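Local coordinates for protein CRISPR-associated endoribonuclease Cas6 1 (Methanocaldococcus jannaschii DSM 2661, PDB 5YI6) that probably cleaves CRISPR transcripts as a metal-independent endoribonuclease of the Cas6 family, producing CRISPR RNAs for antiviral defence, at residues A[23-36]-A[49-61]. Sequence-based numbering, arbitrary orientation.
Sequences HQYYLASAIYNKIH and YQKFKFFTFSLLQ. With PO4 (phosphate ion), chain I.
Helix 23-35 of the N-terminal ferredoxin-like RAMP domain packs on residues 49-61, which include the edge strand 56-57 of its sheet. Phe57 is central. Ile31 lies over one face of its ring, with CG1 4.2 Å from the centroid in a CH-pi contact. The CA of Ala28 meets the ring edge, and Leu27 CG is 3.9 Å from Phe57 CE1. CB of Phe57 points toward the helix, and CG sits between the backbone N and the carbonyl carbon (chi1 50°). One turn after Ile31, Ile35 CD1 meets Phe55 CZ at 3.6 Å.

Polar bonds fasten both ends. At the helix start, Leu60 N donates to His23 NE2 (3.0 Å), while His23 ND1 bonds to Pro20 O, so both ring nitrogens are bonded. At the helix end, Gln50 NE2 donates to Ile35 O at 2.9 Å, nearly straight (172°) but from above the carbonyl plane. In return, His36 NE2 reaches a lone pair of Gln50 O at 2.8 Å. His36 ND1 bonds to Tyr32 O. These bonds probably hold the His36 ring where it lies over one face of the Tyr32 ring, with ND1 above its centre. Tyr32 is the probable proton acceptor, and Lys53 the probable transition-state stabiliser, by similarity with relatives.

Strand 56-57 pairs with strand 78-85. Phe90 of helix 88-101 touches both Ile35 and Phe55, and Val106 of strand 103-106 touches Leu27.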
ATOM      1  N   HIS A  23      10.020   3.597   8.922  1.00 14.98           N
ATOM      2  CA  HIS A  23      10.485   3.750   7.548  1.00 19.35           C
ATOM      3  C   HIS A  23       9.382   4.113   6.555  1.00 16.94           C
ATOM      4  O   HIS A  23       9.719   4.527   5.450  1.00 16.66           O
ATOM      5  CB  HIS A  23      11.169   2.469   7.034  1.00 14.36           C
ATOM      6  CG  HIS A  23      10.223   1.355   6.730  1.00 16.85           C
ATOM      7  ND1 HIS A  23       9.875   0.399   7.665  1.00 17.44           N
ATOM      8  CD2 HIS A  23       9.580   1.015   5.585  1.00 17.45           C
ATOM      9  CE1 HIS A  23       9.031  -0.460   7.115  1.00 18.93           C
ATOM     10  NE2 HIS A  23       8.829  -0.103   5.857  1.00 15.63           N
ATOM     11  N   GLN A  24       8.102   3.878   6.868  1.00 17.00           N
ATOM     12  CA  GLN A  24       7.085   4.005   5.811  1.00 17.43           C
ATOM     13  C   GLN A  24       7.114   5.391   5.177  1.00 14.91           C
ATOM     14  O   GLN A  24       6.982   5.529   3.959  1.00 16.45           O
ATOM     15  CB  GLN A  24       5.686   3.704   6.356  1.00 16.88           C
ATOM     16  CG  GLN A  24       4.601   3.430   5.249  1.00 16.43           C
ATOM     17  CD  GLN A  24       4.119   4.663   4.525  1.00 20.85           C
ATOM     18  OE1 GLN A  24       4.096   5.777   5.095  1.00 19.92           O
ATOM     19  NE2 GLN A  24       3.708   4.482   3.250  1.00 17.61           N
ATOM     20  N   TYR A  25       7.260   6.436   5.996  1.00 18.18           N
ATOM     21  CA  TYR A  25       7.264   7.808   5.473  1.00 17.86           C
ATOM     22  C   TYR A  25       8.377   8.019   4.439  1.00 20.27           C
ATOM     23  O   TYR A  25       8.163   8.641   3.367  1.00 17.30           O
ATOM     24  CB  TYR A  25       7.408   8.756   6.655  1.00 21.41           C
ATOM     25  CG  TYR A  25       7.547  10.213   6.303  1.00 24.89           C
ATOM     26  CD1 TYR A  25       6.443  10.948   5.916  1.00 25.64           C
ATOM     27  CD2 TYR A  25       8.779  10.856   6.395  1.00 29.61           C
ATOM     28  CE1 TYR A  25       6.556  12.291   5.612  1.00 33.51           C
ATOM     29  CE2 TYR A  25       8.900  12.205   6.103  1.00 33.92           C
ATOM     30  CZ  TYR A  25       7.779  12.913   5.703  1.00 37.24           C
ATOM     31  OH  TYR A  25       7.857  14.261   5.409  1.00 41.55           O
ATOM     32  N   TYR A  26       9.573   7.484   4.731  1.00 17.23           N
ATOM     33  CA  TYR A  26      10.710   7.602   3.809  1.00 16.70           C
ATOM     34  C   TYR A  26      10.554   6.713   2.593  1.00 14.71           C
ATOM     35  O   TYR A  26      10.994   7.081   1.489  1.00 16.45           O
ATOM     36  CB  TYR A  26      12.009   7.266   4.551  1.00 18.54           C
ATOM     37  CG  TYR A  26      12.119   8.164   5.745  1.00 21.56           C
ATOM     38  CD1 TYR A  26      12.564   9.466   5.600  1.00 25.18           C
ATOM     39  CD2 TYR A  26      11.737   7.729   7.015  1.00 22.72           C
ATOM     40  CE1 TYR A  26      12.642  10.320   6.688  1.00 31.00           C
ATOM     41  CE2 TYR A  26      11.816   8.585   8.120  1.00 31.36           C
ATOM     42  CZ  TYR A  26      12.272   9.873   7.938  1.00 32.08           C
ATOM     43  OH  TYR A  26      12.352  10.729   9.007  1.00 35.09           O
ATOM     44  N   LEU A  27       9.934   5.546   2.775  1.00 19.04           N
ATOM     45  CA  LEU A  27       9.629   4.679   1.648  1.00 15.21           C
ATOM     46  C   LEU A  27       8.678   5.378   0.683  1.00 16.37           C
ATOM     47  O   LEU A  27       8.903   5.404  -0.531  1.00 16.12           O
ATOM     48  CB  LEU A  27       9.005   3.373   2.183  1.00 13.20           C
ATOM     49  CG  LEU A  27       8.381   2.445   1.138  1.00 13.87           C
ATOM     50  CD1 LEU A  27       9.467   1.887   0.140  1.00 14.02           C
ATOM     51  CD2 LEU A  27       7.657   1.273   1.835  1.00 14.09           C
ATOM     52  N   ALA A  28       7.617   5.982   1.227  1.00 15.05           N
ATOM     53  CA  ALA A  28       6.629   6.671   0.398  1.00 16.83           C
ATOM     54  C   ALA A  28       7.285   7.786  -0.379  1.00 15.08           C
ATOM     55  O   ALA A  28       7.011   7.961  -1.569  1.00 17.64           O
ATOM     56  CB  ALA A  28       5.498   7.265   1.277  1.00 15.70           C
ATOM     57  N   SER A  29       8.145   8.570   0.293  1.00 16.97           N
ATOM     58  CA  SER A  29       8.896   9.615  -0.407  1.00 18.42           C
ATOM     59  C   SER A  29       9.768   9.025  -1.523  1.00 20.76           C
ATOM     60  O   SER A  29       9.848   9.579  -2.625  1.00 17.65           O
ATOM     61  CB  SER A  29       9.764  10.384   0.607  1.00 22.14           C
ATOM     62  OG  SER A  29      10.593  11.316  -0.049  1.00 36.03           O
ATOM     63  N   ALA A  30      10.441   7.908  -1.256  1.00 18.85           N
ATOM     64  CA  ALA A  30      11.309   7.313  -2.279  1.00 17.87           C
ATOM     65  C   ALA A  30      10.507   6.858  -3.494  1.00 14.26           C
ATOM     66  O   ALA A  30      10.924   7.058  -4.643  1.00 17.99           O
ATOM     67  CB  ALA A  30      12.081   6.127  -1.687  1.00 20.18           C
ATOM     68  N   ILE A  31       9.346   6.251  -3.253  1.00 14.50           N
ATOM     69  CA  ILE A  31       8.525   5.775  -4.373  1.00 13.70           C
ATOM     70  C   ILE A  31       8.017   6.962  -5.182  1.00 14.34           C
ATOM     71  O   ILE A  31       8.065   6.962  -6.426  1.00 15.65           O
ATOM     72  CB  ILE A  31       7.372   4.895  -3.858  1.00 15.97           C
ATOM     73  CG1 ILE A  31       7.910   3.557  -3.283  1.00 16.33           C
ATOM     74  CG2 ILE A  31       6.313   4.683  -4.964  1.00 17.94           C
ATOM     75  CD1 ILE A  31       8.689   2.721  -4.297  1.00 19.84           C
ATOM     76  N   TYR A  32       7.494   7.982  -4.481  1.00 16.02           N
ATOM     77  CA  TYR A  32       7.068   9.199  -5.176  1.00 20.35           C
ATOM     78  C   TYR A  32       8.200   9.757  -6.043  1.00 18.57           C
ATOM     79  O   TYR A  32       7.997  10.108  -7.216  1.00 14.91           O
ATOM     80  CB  TYR A  32       6.603  10.230  -4.149  1.00 19.29           C
ATOM     81  CG  TYR A  32       6.151  11.531  -4.798  1.00 19.58           C
ATOM     82  CD1 TYR A  32       4.807  11.747  -5.097  1.00 22.07           C
ATOM     83  CD2 TYR A  32       7.075  12.508  -5.151  1.00 23.72           C
ATOM     84  CE1 TYR A  32       4.382  12.947  -5.726  1.00 25.81           C
ATOM     85  CE2 TYR A  32       6.664  13.690  -5.789  1.00 26.25           C
ATOM     86  CZ  TYR A  32       5.320  13.899  -6.053  1.00 28.65           C
ATOM     87  OH  TYR A  32       4.929  15.064  -6.688  1.00 33.52           O
ATOM     88  N   ASN A  33       9.414   9.844  -5.477  1.00 14.96           N
ATOM     89  CA  ASN A  33      10.525  10.435  -6.200  1.00 17.23           C
ATOM     90  C   ASN A  33      10.916   9.615  -7.413  1.00 18.72           C
ATOM     91  O   ASN A  33      11.299  10.206  -8.427  1.00 19.58           O
ATOM     92  CB  ASN A  33      11.739  10.652  -5.263  1.00 16.97           C
ATOM     93  CG  ASN A  33      11.457  11.729  -4.198  1.00 25.84           C
ATOM     94  OD1 ASN A  33      10.487  12.481  -4.312  1.00 25.87           O
ATOM     95  ND2 ASN A  33      12.273  11.767  -3.141  1.00 29.89           N
ATOM     96  N   LYS A  34      10.801   8.274  -7.355  1.00 14.97           N
ATOM     97  CA  LYS A  34      11.066   7.468  -8.553  1.00 16.32           C
ATOM     98  C   LYS A  34      10.036   7.771  -9.635  1.00 18.74           C
ATOM     99  O   LYS A  34      10.379   7.990 -10.798  1.00 17.86           O
ATOM    100  CB  LYS A  34      11.032   5.961  -8.243  1.00 17.60           C
ATOM    101  CG  LYS A  34      12.114   5.467  -7.251  1.00 17.54           C
ATOM    102  CD  LYS A  34      13.505   5.750  -7.810  1.00 18.09           C
ATOM    103  CE  LYS A  34      14.569   5.006  -6.954  1.00 21.96           C
ATOM    104  NZ  LYS A  34      15.959   5.340  -7.390  1.00 19.45           N
ATOM    105  N   ILE A  35       8.753   7.751  -9.266  1.00 16.84           N
ATOM    106  CA  ILE A  35       7.692   7.958 -10.266  1.00 13.64           C
ATOM    107  C   ILE A  35       7.829   9.325 -10.946  1.00 15.43           C
ATOM    108  O   ILE A  35       7.585   9.462 -12.159  1.00 19.39           O
ATOM    109  CB  ILE A  35       6.314   7.788  -9.587  1.00 15.95           C
ATOM    110  CG1 ILE A  35       6.080   6.295  -9.256  1.00 17.68           C
ATOM    111  CG2 ILE A  35       5.173   8.328 -10.474  1.00 17.23           C
ATOM    112  CD1 ILE A  35       4.879   6.074  -8.303  1.00 18.95           C
ATOM    113  N   HIS A  36       8.228  10.348 -10.192  1.00 18.94           N
ATOM    114  CA  HIS A  36       8.318  11.704 -10.713  1.00 17.03           C
ATOM    115  C   HIS A  36       9.739  12.091 -11.117  1.00 20.43           C
ATOM    116  O   HIS A  36      10.010  13.270 -11.395  1.00 22.40           O
ATOM    117  CB  HIS A  36       7.738  12.677  -9.702  1.00 17.78           C
ATOM    118  CG  HIS A  36       6.284  12.431  -9.440  1.00 23.81           C
ATOM    119  ND1 HIS A  36       5.830  11.458  -8.575  1.00 24.55           N
ATOM    120  CD2 HIS A  36       5.177  12.990  -9.990  1.00 27.36           C
ATOM    121  CE1 HIS A  36       4.504  11.457  -8.572  1.00 25.55           C
ATOM    122  NE2 HIS A  36       4.087  12.371  -9.431  1.00 24.06           N
ATOM    123  N   TYR A  49       1.443   8.951 -16.032  1.00 18.44           N
ATOM    124  CA  TYR A  49       1.050   8.474 -14.710  1.00 17.10           C
ATOM    125  C   TYR A  49       1.505   9.404 -13.590  1.00 21.76           C
ATOM    126  O   TYR A  49       1.565   8.979 -12.439  1.00 19.10           O
ATOM    127  CB  TYR A  49       1.605   7.053 -14.476  1.00 18.05           C
ATOM    128  CG  TYR A  49       1.051   6.055 -15.446  1.00 21.51           C
ATOM    129  CD1 TYR A  49      -0.234   5.517 -15.262  1.00 21.38           C
ATOM    130  CD2 TYR A  49       1.776   5.673 -16.576  1.00 23.88           C
ATOM    131  CE1 TYR A  49      -0.751   4.602 -16.169  1.00 25.03           C
ATOM    132  CE2 TYR A  49       1.259   4.773 -17.479  1.00 28.94           C
ATOM    133  CZ  TYR A  49      -0.005   4.239 -17.265  1.00 31.97           C
ATOM    134  OH  TYR A  49      -0.510   3.340 -18.166  1.00 34.86           O
ATOM    135  N   GLN A  50       1.813  10.675 -13.895  1.00 20.07           N
ATOM    136  CA  GLN A  50       2.341  11.578 -12.883  1.00 20.36           C
ATOM    137  C   GLN A  50       1.300  11.973 -11.850  1.00 23.67           C
ATOM    138  O   GLN A  50       1.659  12.390 -10.740  1.00 22.47           O
ATOM    139  CB  GLN A  50       2.921  12.831 -13.569  1.00 20.95           C
ATOM    140  CG  GLN A  50       4.102  12.513 -14.475  1.00 19.51           C
ATOM    141  CD  GLN A  50       5.247  11.897 -13.676  1.00 22.96           C
ATOM    142  OE1 GLN A  50       5.897  12.592 -12.902  1.00 21.66           O
ATOM    143  NE2 GLN A  50       5.480  10.592 -13.849  1.00 20.34           N
ATOM    144  N   LYS A  51       0.016  11.848 -12.181  1.00 20.55           N
ATOM    145  CA  LYS A  51      -1.055  12.129 -11.235  1.00 20.06           C
ATOM    146  C   LYS A  51      -1.879  10.882 -10.952  1.00 24.20           C
ATOM    147  O   LYS A  51      -2.994  10.976 -10.437  1.00 21.98           O
ATOM    148  CB  LYS A  51      -1.949  13.248 -11.775  1.00 24.26           C
ATOM    149  CG  LYS A  51      -1.145  14.523 -12.001  1.00 35.85           C
ATOM    150  CD  LYS A  51      -2.013  15.649 -12.529  1.00 46.56           C
ATOM    151  CE  LYS A  51      -1.225  16.954 -12.683  1.00 59.50           C
ATOM    152  NZ  LYS A  51      -0.753  17.510 -11.385  1.00 67.29           N
ATOM    153  N   PHE A  52      -1.354   9.718 -11.296  1.00 21.32           N
ATOM    154  CA  PHE A  52      -2.099   8.469 -11.157  1.00 16.15           C
ATOM    155  C   PHE A  52      -2.127   8.027  -9.705  1.00 20.83           C
ATOM    156  O   PHE A  52      -1.071   7.897  -9.089  1.00 23.54           O
ATOM    157  CB  PHE A  52      -1.438   7.403 -12.028  1.00 16.39           C
ATOM    158  CG  PHE A  52      -2.102   6.067 -11.938  1.00 18.11           C
ATOM    159  CD1 PHE A  52      -3.393   5.884 -12.475  1.00 21.83           C
ATOM    160  CD2 PHE A  52      -1.454   4.985 -11.330  1.00 17.30           C
ATOM    161  CE1 PHE A  52      -4.028   4.641 -12.385  1.00 19.70           C
ATOM    162  CE2 PHE A  52      -2.072   3.747 -11.249  1.00 18.44           C
ATOM    163  CZ  PHE A  52      -3.351   3.563 -11.792  1.00 22.48           C
ATOM    164  N   LYS A  53      -3.327   7.790  -9.139  1.00 17.29           N
ATOM    165  CA  LYS A  53      -3.393   7.465  -7.719  1.00 20.60           C
ATOM    166  C   LYS A  53      -4.027   6.110  -7.408  1.00 15.24           C
ATOM    167  O   LYS A  53      -4.191   5.778  -6.229  1.00 16.40           O
ATOM    168  CB  LYS A  53      -4.097   8.592  -6.970  1.00 31.24           C
ATOM    169  CG  LYS A  53      -3.257   9.885  -7.001  1.00 39.44           C
ATOM    170  CD  LYS A  53      -3.779  10.916  -6.023  1.00 51.31           C
ATOM    171  CE  LYS A  53      -2.803  12.068  -5.856  1.00 56.13           C
ATOM    172  NZ  LYS A  53      -3.170  12.897  -4.660  1.00 63.80           N
ATOM    173  N   PHE A  54      -4.310   5.284  -8.421  1.00 18.15           N
ATOM    174  CA  PHE A  54      -4.972   3.991  -8.200  1.00 14.71           C
ATOM    175  C   PHE A  54      -3.953   2.862  -8.145  1.00 13.74           C
ATOM    176  O   PHE A  54      -3.930   1.982  -8.994  1.00 18.11           O
ATOM    177  CB  PHE A  54      -6.018   3.747  -9.287  1.00 16.44           C
ATOM    178  CG  PHE A  54      -7.107   4.784  -9.254  1.00 17.46           C
ATOM    179  CD1 PHE A  54      -8.062   4.760  -8.244  1.00 18.71           C
ATOM    180  CD2 PHE A  54      -7.146   5.799 -10.219  1.00 17.84           C
ATOM    181  CE1 PHE A  54      -9.073   5.752  -8.180  1.00 22.29           C
ATOM    182  CE2 PHE A  54      -8.163   6.771 -10.173  1.00 20.40           C
ATOM    183  CZ  PHE A  54      -9.119   6.746  -9.166  1.00 21.06           C
ATOM    184  N   PHE A  55      -3.090   2.931  -7.126  1.00 15.17           N
ATOM    185  CA  PHE A  55      -2.133   1.860  -6.857  1.00 12.37           C
ATOM    186  C   PHE A  55      -1.799   1.923  -5.378  1.00 14.29           C
ATOM    187  O   PHE A  55      -2.099   2.914  -4.698  1.00 14.37           O
ATOM    188  CB  PHE A  55      -0.859   1.956  -7.713  1.00 11.73           C
ATOM    189  CG  PHE A  55       0.074   3.099  -7.359  1.00 13.51           C
ATOM    190  CD1 PHE A  55       1.197   2.887  -6.528  1.00 13.27           C
ATOM    191  CD2 PHE A  55      -0.166   4.379  -7.833  1.00 17.71           C
ATOM    192  CE1 PHE A  55       2.060   3.954  -6.189  1.00 16.05           C
ATOM    193  CE2 PHE A  55       0.689   5.455  -7.514  1.00 19.73           C
ATOM    194  CZ  PHE A  55       1.812   5.237  -6.682  1.00 16.87           C
ATOM    195  N   THR A  56      -1.186   0.857  -4.875  1.00 13.68           N
ATOM    196  CA  THR A  56      -0.763   0.853  -3.473  1.00 12.09           C
ATOM    197  C   THR A  56       0.564   0.107  -3.347  1.00 14.79           C
ATOM    198  O   THR A  56       1.031  -0.516  -4.293  1.00 14.27           O
ATOM    199  CB  THR A  56      -1.831   0.227  -2.546  1.00 17.02           C
ATOM    200  OG1 THR A  56      -1.416   0.373  -1.169  1.00 20.75           O
ATOM    201  CG2 THR A  56      -2.078  -1.303  -2.888  1.00 14.21           C
ATOM    202  N   PHE A  57       1.197   0.203  -2.164  1.00 14.92           N
ATOM    203  CA  PHE A  57       2.356  -0.613  -1.912  1.00 13.58           C
ATOM    204  C   PHE A  57       2.431  -0.881  -0.414  1.00 12.50           C
ATOM    205  O   PHE A  57       1.783  -0.203   0.406  1.00 13.55           O
ATOM    206  CB  PHE A  57       3.659   0.009  -2.467  1.00 14.86           C
ATOM    207  CG  PHE A  57       3.890   1.459  -2.069  1.00 13.19           C
ATOM    208  CD1 PHE A  57       4.676   1.776  -0.947  1.00 11.83           C
ATOM    209  CD2 PHE A  57       3.380   2.501  -2.867  1.00 15.78           C
ATOM    210  CE1 PHE A  57       4.912   3.125  -0.601  1.00 15.51           C
ATOM    211  CE2 PHE A  57       3.587   3.849  -2.520  1.00 15.76           C
ATOM    212  CZ  PHE A  57       4.375   4.160  -1.394  1.00 14.00           C
ATOM    213  N   SER A  58       3.214  -1.890  -0.075  1.00 13.78           N
ATOM    214  CA  SER A  58       3.287  -2.384   1.297  1.00 12.01           C
ATOM    215  C   SER A  58       4.390  -1.645   2.064  1.00 13.52           C
ATOM    216  O   SER A  58       5.144  -0.846   1.513  1.00 14.18           O
ATOM    217  CB  SER A  58       3.586  -3.899   1.281  1.00 12.29           C
ATOM    218  OG  SER A  58       4.932  -4.124   0.864  1.00 13.00           O
ATOM    219  N   LEU A  59       4.477  -1.933   3.372  1.00 15.65           N
ATOM    220  CA  LEU A  59       5.708  -1.685   4.102  1.00 14.73           C
ATOM    221  C   LEU A  59       6.795  -2.624   3.573  1.00 13.15           C
ATOM    222  O   LEU A  59       6.499  -3.654   2.961  1.00 15.36           O
ATOM    223  CB  LEU A  59       5.515  -1.949   5.588  1.00 15.02           C
ATOM    224  CG  LEU A  59       4.302  -1.307   6.268  1.00 24.83           C
ATOM    225  CD1 LEU A  59       4.209  -1.776   7.731  1.00 28.62           C
ATOM    226  CD2 LEU A  59       4.469   0.140   6.181  1.00 22.95           C
ATOM    227  N   LEU A  60       8.053  -2.306   3.896  1.00 17.08           N
ATOM    228  CA  LEU A  60       9.146  -3.241   3.601  1.00 15.48           C
ATOM    229  C   LEU A  60       8.982  -4.474   4.469  1.00 17.11           C
ATOM    230  O   LEU A  60       8.798  -4.369   5.684  1.00 22.14           O
ATOM    231  CB  LEU A  60      10.508  -2.575   3.850  1.00 13.97           C
ATOM    232  CG  LEU A  60      10.863  -1.443   2.864  1.00 18.84           C
ATOM    233  CD1 LEU A  60      12.092  -0.616   3.330  1.00 18.36           C
ATOM    234  CD2 LEU A  60      11.105  -1.987   1.417  1.00 19.42           C
ATOM    235  N   GLN A  61       9.009  -5.644   3.852  1.00 13.61           N
ATOM    236  CA  GLN A  61       8.826  -6.893   4.572  1.00 16.01           C
ATOM    237  C   GLN A  61      10.166  -7.597   4.710  1.00 19.42           C
ATOM    238  O   GLN A  61      10.911  -7.709   3.736  1.00 16.05           O
ATOM    239  CB  GLN A  61       7.859  -7.829   3.830  1.00 19.16           C
ATOM    240  CG  GLN A  61       6.481  -7.157   3.487  1.00 21.03           C
ATOM    241  CD  GLN A  61       5.586  -6.941   4.697  1.00 37.44           C
ATOM    242  OE1 GLN A  61       5.362  -7.872   5.473  1.00 42.21           O
ATOM    243  NE2 GLN A  61       5.038  -5.709   4.857  1.00 30.94           N
TER
HETATM  244  P   PO4 I 305      15.945   9.328  -8.034  1.00 83.29           P
HETATM  245  O1  PO4 I 305      14.582   9.305  -7.365  1.00 77.24           O
HETATM  246  O2  PO4 I 305      16.578  10.687  -7.811  1.00 83.00           O
HETATM  247  O3  PO4 I 305      15.825   9.107  -9.533  1.00 67.16           O
HETATM  248  O4  PO4 I 305      16.822   8.255  -7.413  1.00 79.68           O